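Local coordinates for probable mannosyltransferase KTR4 (PDB 5A07), which is probably a mannosyltransferase of the GT-A fold, a lumenal protein that here holds guanosine-5'-diphosphate and a manganese ion, at residues Glu188-Ser193 against Tyr199-Ser204; Arg210-Glu215 against Val228-Pro233. All blocks are in the same frame, centred on the assembly; numbering follows the deposited sequence.

In the fold
Helix 203-214 ties the two contacts together. Contact 1 lies at its start, where the turn 199-202 that leads into it packs against helix 182-194; contact 2 lies near its far end, where Y212 meets the strand 227-230 of the mixed central sheet. The contacts follow one another along the chain, with centres about 21 Å apart and nearest atoms about 7 Å apart. What they share is GDP: Y199 and S204 of contact 1 reach the phosphate end and the guanine, while E232 of contact 2 binds, with H381, the manganese ion that also takes two phosphate oxygens of GDP. Contact 2 is buried; contact 1 is more peripheral.

Contact 1 of 2, residues Glu188-Ser193 against Tyr199-Ser204; sequences EMDKMS and YAEVES. With GDP (guanosine-5'-diphosphate), chain F.
M189 of helix 182-194 and A200 of the turn 199-202 form the apolar centre of this contact, a helix flank packed against the turn that leads into the next helix. The M189 side chain runs outward over the backbone of that turn. Its CB meets the carbonyl oxygen of A200 and CG of E201; CG moves closer to the same oxygen, at 3.2 Å. SD then comes within 3.0 Å of A200 O, a close sulfur-oxygen approach that is not a hydrogen bond; the hydrogen bond to this oxygen comes from H206. The sulfur also lies 3.9 Å from A200 CB, after which bends at chi2 and chi3 lead CE away from the turn. The methyl of A200 also meets CB of M192, 4.0 Å away, and so rests against two methionines one helical turn apart.

Beside this apolar patch runs E201. Its CG passes the carbonyl oxygen of M189 at 3.6 Å, and the extended chain carries the carboxylate across the helix surface, OE1 beside CB of S193 and OE2 only 2.8 Å from OD1 of D190. The two carboxylate planes stand 69° apart. The S193 hydroxyl turns back to its own helix, where OG donates to the carbonyl oxygen of D190 at 2.7 Å.

On the other flank Y199 stacks on Y205, and its OH donates to O1B of GDP over 2.7 Å; in the helix that follows, CB of S204 lies close to the guanine O6. One side of the turn thus meets the helix through the A200 methyl and the E201 carboxylate, while Y199 on the other reaches the ligand. Two carboxylates as close as D190 and E201 would repel if both were charged, so a proton may be shared between them.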
loop_
_atom_site.group_PDB
_atom_site.type_symbol
_atom_site.label_atom_id
_atom_site.label_comp_id
_atom_site.label_asym_id
_atom_site.label_seq_id
_atom_site.Cartn_x
_atom_site.Cartn_y
_atom_site.Cartn_z
ATOM N N GLU B 188 10.882 -23.344 -9.722
ATOM C CA GLU B 188 10.676 -22.575 -8.460
ATOM C C GLU B 188 9.201 -22.491 -8.074
ATOM O O GLU B 188 8.844 -22.690 -6.899
ATOM C CB GLU B 188 11.239 -21.170 -8.547
ATOM C CG GLU B 188 12.718 -21.086 -8.822
ATOM C CD GLU B 188 13.617 -21.562 -7.711
ATOM O OE1 GLU B 188 13.098 -22.067 -6.670
ATOM O OE2 GLU B 188 14.857 -21.415 -7.941
ATOM N N MET B 189 8.328 -22.232 -9.055
ATOM C CA MET B 189 6.918 -22.079 -8.763
ATOM C C MET B 189 6.234 -23.427 -8.494
ATOM O O MET B 189 5.334 -23.512 -7.654
ATOM C CB MET B 189 6.240 -21.212 -9.814
ATOM C CG MET B 189 6.717 -19.750 -9.829
ATOM S SD MET B 189 6.474 -18.984 -8.182
ATOM C CE MET B 189 8.195 -18.820 -7.688
ATOM N N ASP B 190 6.757 -24.519 -9.072
ATOM C CA ASP B 190 6.367 -25.878 -8.573
ATOM C C ASP B 190 6.655 -26.074 -7.107
ATOM O O ASP B 190 5.738 -26.383 -6.322
ATOM C CB ASP B 190 7.007 -27.031 -9.362
ATOM C CG ASP B 190 6.204 -27.401 -10.576
ATOM O OD1 ASP B 190 4.948 -27.305 -10.569
ATOM O OD2 ASP B 190 6.840 -27.748 -11.571
ATOM N N LYS B 191 7.904 -25.890 -6.707
ATOM C CA LYS B 191 8.239 -25.996 -5.279
ATOM C C LYS B 191 7.298 -25.131 -4.453
ATOM O O LYS B 191 6.662 -25.600 -3.485
ATOM C CB LYS B 191 9.675 -25.568 -5.000
ATOM C CG LYS B 191 10.695 -26.675 -5.117
ATOM C CD LYS B 191 12.113 -26.143 -4.923
ATOM C CE LYS B 191 12.505 -25.260 -6.105
ATOM N NZ LYS B 191 13.966 -25.014 -6.282
ATOM N N MET B 192 7.177 -23.868 -4.860
ATOM C CA MET B 192 6.347 -22.926 -4.138
ATOM C C MET B 192 4.857 -23.379 -4.036
ATOM O O MET B 192 4.249 -23.259 -2.988
ATOM C CB MET B 192 6.548 -21.513 -4.727
ATOM C CG MET B 192 6.322 -20.438 -3.701
ATOM S SD MET B 192 6.580 -18.748 -4.238
ATOM C CE MET B 192 8.311 -18.513 -3.933
ATOM N N SER B 193 4.278 -23.949 -5.088
ATOM C CA SER B 193 2.883 -24.431 -5.004
ATOM C C SER B 193 2.676 -25.579 -3.992
ATOM O O SER B 193 1.584 -25.687 -3.410
ATOM C CB SER B 193 2.398 -24.867 -6.379
ATOM O OG SER B 193 3.073 -26.048 -6.740
ATOM N N TYR B 199 -1.214 -18.090 -5.853
ATOM C CA TYR B 199 -0.861 -17.560 -7.164
ATOM C C TYR B 199 0.528 -17.898 -7.609
ATOM O O TYR B 199 1.044 -17.274 -8.547
ATOM C CB TYR B 199 -0.927 -16.040 -7.205
ATOM C CG TYR B 199 -2.203 -15.375 -6.766
ATOM C CD1 TYR B 199 -3.417 -15.562 -7.451
ATOM C CD2 TYR B 199 -2.177 -14.491 -5.691
ATOM C CE1 TYR B 199 -4.574 -14.904 -7.048
ATOM C CE2 TYR B 199 -3.322 -13.831 -5.275
ATOM C CZ TYR B 199 -4.505 -14.002 -5.953
ATOM O OH TYR B 199 -5.603 -13.281 -5.472
ATOM N N ALA B 200 1.207 -18.817 -6.943
ATOM C CA ALA B 200 2.639 -19.045 -7.264
ATOM C C ALA B 200 2.808 -19.359 -8.743
ATOM O O ALA B 200 3.703 -18.886 -9.401
ATOM C CB ALA B 200 3.195 -20.189 -6.425
ATOM N N GLU B 201 1.916 -20.187 -9.277
ATOM C CA GLU B 201 2.046 -20.627 -10.659
ATOM C C GLU B 201 1.190 -19.781 -11.615
ATOM O O GLU B 201 0.987 -20.158 -12.770
ATOM C CB GLU B 201 1.686 -22.146 -10.728
ATOM C CG GLU B 201 2.702 -23.072 -10.041
ATOM C CD GLU B 201 2.379 -24.577 -10.131
ATOM O OE1 GLU B 201 1.486 -25.035 -9.395
ATOM O OE2 GLU B 201 3.035 -25.305 -10.910
ATOM N N VAL B 202 0.658 -18.646 -11.157
ATOM C CA VAL B 202 -0.121 -17.759 -12.056
ATOM C C VAL B 202 0.757 -16.683 -12.622
ATOM O O VAL B 202 1.066 -15.703 -11.917
ATOM C CB VAL B 202 -1.316 -17.179 -11.331
ATOM C CG1 VAL B 202 -2.185 -16.366 -12.300
ATOM C CG2 VAL B 202 -2.151 -18.295 -10.713
ATOM N N GLU B 203 1.166 -16.821 -13.886
ATOM C CA GLU B 203 2.146 -15.946 -14.433
ATOM C C GLU B 203 1.669 -14.484 -14.463
ATOM O O GLU B 203 2.454 -13.564 -14.267
ATOM C CB GLU B 203 2.551 -16.409 -15.836
ATOM C CG GLU B 203 3.675 -15.572 -16.438
ATOM C CD GLU B 203 4.199 -16.138 -17.759
ATOM O OE1 GLU B 203 3.832 -17.284 -18.090
ATOM O OE2 GLU B 203 4.952 -15.433 -18.450
ATOM N N SER B 204 0.387 -14.282 -14.768
ATOM C CA SER B 204 -0.187 -12.917 -14.847
ATOM C C SER B 204 0.006 -12.168 -13.468
ATOM O O SER B 204 0.096 -10.955 -13.443
ATOM C CB SER B 204 -1.628 -12.986 -15.226
ATOM O OG SER B 204 -2.348 -13.708 -14.259
HETATM P PB GDP F . -4.939 -9.559 -4.726
HETATM O O1B GDP F . -5.628 -10.837 -4.428
HETATM O O2B GDP F . -3.542 -9.463 -4.504
HETATM O O3B GDP F . -5.734 -8.386 -4.295
HETATM O O3A GDP F . -4.903 -9.629 -6.347
HETATM P PA GDP F . -5.909 -9.106 -7.456
HETATM O O1A GDP F . -6.320 -10.143 -8.409
HETATM O O2A GDP F . -7.014 -8.254 -6.985
HETATM O "O5'" GDP F . -4.930 -8.189 -8.288
HETATM C "C5'" GDP F . -4.481 -6.859 -7.997
HETATM C "C4'" GDP F . -4.990 -5.824 -8.986
HETATM O "O4'" GDP F . -4.424 -6.137 -10.264
HETATM C "C3'" GDP F . -6.500 -5.790 -9.155
HETATM O "O3'" GDP F . -6.895 -4.441 -9.504
HETATM C "C2'" GDP F . -6.726 -6.770 -10.318
HETATM O "O2'" GDP F . -7.892 -6.452 -11.066
HETATM C "C1'" GDP F . -5.515 -6.493 -11.136
HETATM N N9 GDP F . -5.022 -7.659 -11.907
HETATM C C8 GDP F . -4.546 -8.846 -11.451
HETATM N N7 GDP F . -4.132 -9.621 -12.533
HETATM C C5 GDP F . -4.346 -8.876 -13.660
HETATM C C6 GDP F . -4.117 -9.098 -15.101
HETATM O O6 GDP F . -3.604 -10.229 -15.383
HETATM N N1 GDP F . -4.478 -8.125 -15.948
HETATM C C2 GDP F . -5.071 -6.947 -15.523
HETATM N N2 GDP F . -5.413 -6.028 -16.420
HETATM N N3 GDP F . -5.308 -6.696 -14.198
HETATM C C4 GDP F . -4.915 -7.584 -13.266
#

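Contact 2 of 2, residues Arg210-Glu215 against Val228-Pro233; sequences RFYSKE and VWRLEP. With MN (manganese (II) ion), chain G; GDP (guanosine-5'-diphosphate), chain F.
This is a buried cation-pi stack between a helix and a strand of the central sheet, next to the ligand site: Y212, near the end of helix 203-214, covers the guanidinium of R230, which projects from strand 227-230 in this GT-A fold. The two flat groups are nearly parallel, with planes 5° apart and centres at 3.5 Å. CZ of R230 lies over the middle of the ring, NH2 comes within 3.4 Å of CD2, and CD adds a CH-pi contact over the same face. R230 CG is anti to the backbone N (chi1 179°) and the chain runs extended to NE, which carries the guanidinium across the ring.

The edges of the guanidinium are occupied as well. NH2 donates to OE2 of E232 at 3.0 Å, nearly in the guanidinium plane and along the C-O axis of the acceptor, while NH1 forms salt bridges with D354 and E322. The other carboxylate oxygen of E232, OE1, binds manganese at 2.2 Å. H381, two phosphate oxygens of GDP and two waters complete the metal's shell, and one of these waters also donates to the carbonyl oxygen of P233.

A further water joins the tyrosine to the ligand, lying 2.7 Å from Y212 OH and 2.9 Å from O3' of GDP while donating to L231 O. R230 thus acts in the second shell: one face is covered by the ring and its edges are held by carboxylates, and through OE2 it probably helps to set the rotation of the glutamate that holds the metal.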
loop_
_atom_site.group_PDB
_atom_site.type_symbol
_atom_site.label_atom_id
_atom_site.label_comp_id
_atom_site.label_asym_id
_atom_site.label_seq_id
_atom_site.Cartn_x
_atom_site.Cartn_y
_atom_site.Cartn_z
ATOM N N ARG B 210 4.995 -7.034 -10.476
ATOM C CA ARG B 210 6.072 -6.267 -11.037
ATOM C C ARG B 210 5.608 -4.935 -11.659
ATOM O O ARG B 210 6.252 -3.862 -11.446
ATOM C CB ARG B 210 6.764 -7.153 -12.082
ATOM C CG ARG B 210 7.796 -6.407 -12.937
ATOM C CD ARG B 210 8.597 -7.517 -13.678
ATOM N NE ARG B 210 9.446 -6.978 -14.708
ATOM C CZ ARG B 210 9.158 -6.949 -16.014
ATOM N NH1 ARG B 210 8.016 -7.412 -16.456
ATOM N NH2 ARG B 210 10.070 -6.517 -16.882
ATOM N N PHE B 211 4.498 -4.970 -12.428
ATOM C CA PHE B 211 3.970 -3.764 -13.064
ATOM C C PHE B 211 3.577 -2.728 -11.953
ATOM O O PHE B 211 3.894 -1.547 -12.080
ATOM C CB PHE B 211 2.716 -4.111 -13.872
ATOM C CG PHE B 211 2.009 -2.929 -14.445
ATOM C CD1 PHE B 211 2.441 -2.334 -15.620
ATOM C CD2 PHE B 211 0.877 -2.418 -13.846
ATOM C CE1 PHE B 211 1.839 -1.200 -16.140
ATOM C CE2 PHE B 211 0.238 -1.264 -14.365
ATOM C CZ PHE B 211 0.727 -0.648 -15.524
ATOM N N TYR B 212 2.882 -3.202 -10.929
ATOM C CA TYR B 212 2.458 -2.233 -9.829
ATOM C C TYR B 212 3.652 -1.746 -8.995
ATOM O O TYR B 212 3.601 -0.661 -8.381
ATOM C CB TYR B 212 1.332 -2.826 -8.970
ATOM C CG TYR B 212 -0.025 -2.185 -9.224
ATOM C CD1 TYR B 212 -0.146 -0.799 -9.347
ATOM C CD2 TYR B 212 -1.216 -2.962 -9.333
ATOM C CE1 TYR B 212 -1.379 -0.203 -9.564
ATOM C CE2 TYR B 212 -2.445 -2.352 -9.501
ATOM C CZ TYR B 212 -2.533 -0.982 -9.619
ATOM O OH TYR B 212 -3.780 -0.343 -9.797
ATOM N N SER B 213 4.764 -2.490 -9.022
ATOM C CA SER B 213 5.968 -2.090 -8.301
ATOM C C SER B 213 6.678 -1.019 -9.073
ATOM O O SER B 213 7.025 0.047 -8.522
ATOM C CB SER B 213 6.947 -3.265 -8.046
ATOM O OG SER B 213 6.396 -4.294 -7.216
ATOM N N LYS B 214 6.908 -1.256 -10.371
ATOM C CA LYS B 214 7.927 -0.425 -11.084
ATOM C C LYS B 214 7.582 0.200 -12.413
ATOM O O LYS B 214 8.359 0.999 -12.944
ATOM C CB LYS B 214 9.236 -1.241 -11.241
ATOM C CG LYS B 214 9.219 -2.278 -12.370
ATOM C CD LYS B 214 10.555 -3.036 -12.361
ATOM C CE LYS B 214 10.971 -3.621 -13.697
ATOM N NZ LYS B 214 10.953 -2.582 -14.752
ATOM N N GLU B 215 6.403 -0.106 -12.943
ATOM C CA GLU B 215 6.067 0.341 -14.300
ATOM C C GLU B 215 4.820 1.219 -14.410
ATOM O O GLU B 215 4.771 2.063 -15.320
ATOM C CB GLU B 215 5.943 -0.870 -15.183
ATOM C CG GLU B 215 5.619 -0.589 -16.657
ATOM C CD GLU B 215 6.605 0.350 -17.351
ATOM O OE1 GLU B 215 7.757 0.408 -16.907
ATOM O OE2 GLU B 215 6.207 1.048 -18.311
ATOM N N VAL B 228 -2.003 9.355 -7.447
ATOM C CA VAL B 228 -2.960 8.332 -7.833
ATOM C C VAL B 228 -3.632 7.882 -6.554
ATOM O O VAL B 228 -3.000 7.835 -5.476
ATOM C CB VAL B 228 -2.392 7.104 -8.587
ATOM C CG1 VAL B 228 -1.698 7.474 -9.937
ATOM C CG2 VAL B 228 -1.473 6.350 -7.741
ATOM N N TRP B 229 -4.918 7.571 -6.671
ATOM C CA TRP B 229 -5.636 6.796 -5.710
ATOM C C TRP B 229 -5.844 5.451 -6.408
ATOM O O TRP B 229 -6.686 5.347 -7.315
ATOM C CB TRP B 229 -6.949 7.528 -5.405
ATOM C CG TRP B 229 -7.831 6.905 -4.366
ATOM C CD1 TRP B 229 -8.042 5.570 -4.155
ATOM C CD2 TRP B 229 -8.669 7.606 -3.445
ATOM N NE1 TRP B 229 -8.950 5.385 -3.091
ATOM C CE2 TRP B 229 -9.341 6.625 -2.643
ATOM C CE3 TRP B 229 -8.925 8.958 -3.215
ATOM C CZ2 TRP B 229 -10.239 6.984 -1.642
ATOM C CZ3 TRP B 229 -9.746 9.316 -2.181
ATOM C CH2 TRP B 229 -10.400 8.318 -1.392
ATOM N N ARG B 230 -5.186 4.408 -5.944
ATOM C CA ARG B 230 -5.404 3.054 -6.413
ATOM C C ARG B 230 -6.706 2.443 -5.902
ATOM O O ARG B 230 -6.916 2.363 -4.692
ATOM C CB ARG B 230 -4.246 2.163 -6.030
ATOM C CG ARG B 230 -4.381 0.700 -6.449
ATOM C CD ARG B 230 -3.038 0.091 -6.201
ATOM N NE ARG B 230 -3.068 -1.337 -6.230
ATOM C CZ ARG B 230 -2.002 -2.076 -6.032
ATOM N NH1 ARG B 230 -0.812 -1.529 -5.841
ATOM N NH2 ARG B 230 -2.110 -3.376 -6.053
ATOM N N LEU B 231 -7.517 1.943 -6.847
ATOM C CA LEU B 231 -8.788 1.296 -6.598
ATOM C C LEU B 231 -8.777 -0.111 -7.196
ATOM O O LEU B 231 -8.335 -0.312 -8.336
ATOM C CB LEU B 231 -9.886 2.094 -7.275
ATOM C CG LEU B 231 -11.282 1.627 -6.956
ATOM C CD1 LEU B 231 -11.650 1.860 -5.493
ATOM C CD2 LEU B 231 -12.226 2.405 -7.854
ATOM N N GLU B 232 -9.196 -1.105 -6.416
ATOM C CA GLU B 232 -9.275 -2.483 -6.896
ATOM C C GLU B 232 -10.738 -2.944 -6.915
ATOM O O GLU B 232 -11.600 -2.330 -6.282
ATOM C CB GLU B 232 -8.511 -3.446 -5.993
ATOM C CG GLU B 232 -7.018 -3.239 -6.066
ATOM C CD GLU B 232 -6.175 -4.458 -5.738
ATOM O OE1 GLU B 232 -6.692 -5.490 -5.236
ATOM O OE2 GLU B 232 -4.942 -4.277 -5.785
ATOM N N PRO B 233 -11.006 -3.971 -7.696
ATOM C CA PRO B 233 -12.374 -4.478 -7.724
ATOM C C PRO B 233 -12.835 -5.015 -6.368
ATOM O O PRO B 233 -12.026 -5.521 -5.593
ATOM C CB PRO B 233 -12.305 -5.641 -8.728
ATOM C CG PRO B 233 -11.141 -5.331 -9.560
ATOM C CD PRO B 233 -10.157 -4.700 -8.619
HETATM MN MN MN G . -7.596 -7.445 -4.940
HETATM P PB GDP F . -4.939 -9.559 -4.726
HETATM O O1B GDP F . -5.628 -10.837 -4.428
HETATM O O2B GDP F . -3.542 -9.463 -4.504
HETATM O O3B GDP F . -5.734 -8.386 -4.295
HETATM O O3A GDP F . -4.903 -9.629 -6.347
HETATM P PA GDP F . -5.909 -9.106 -7.456
HETATM O O1A GDP F . -6.320 -10.143 -8.409
HETATM O O2A GDP F . -7.014 -8.254 -6.985
HETATM O "O5'" GDP F . -4.930 -8.189 -8.288
HETATM C "C5'" GDP F . -4.481 -6.859 -7.997
HETATM C "C4'" GDP F . -4.990 -5.824 -8.986
HETATM O "O4'" GDP F . -4.424 -6.137 -10.264
HETATM C "C3'" GDP F . -6.500 -5.790 -9.155
HETATM O "O3'" GDP F . -6.895 -4.441 -9.504
HETATM C "C2'" GDP F . -6.726 -6.770 -10.318
HETATM O "O2'" GDP F . -7.892 -6.452 -11.066
HETATM C "C1'" GDP F . -5.515 -6.493 -11.136
HETATM N N9 GDP F . -5.022 -7.659 -11.907
HETATM C C8 GDP F . -4.546 -8.846 -11.451
HETATM N N7 GDP F . -4.132 -9.621 -12.533
HETATM C C5 GDP F . -4.346 -8.876 -13.660
HETATM C C6 GDP F . -4.117 -9.098 -15.101
HETATM O O6 GDP F . -3.604 -10.229 -15.383
HETATM N N1 GDP F . -4.478 -8.125 -15.948
HETATM C C2 GDP F . -5.071 -6.947 -15.523
HETATM N N2 GDP F . -5.413 -6.028 -16.420
HETATM N N3 GDP F . -5.308 -6.696 -14.198
HETATM C C4 GDP F . -4.915 -7.584 -13.266
HETATM O O HOH W 1 -6.092 -1.620 -9.284
HETATM O O HOH W 2 -9.724 -6.852 -5.858
HETATM O O HOH W 3 -8.669 -9.535 -4.615
#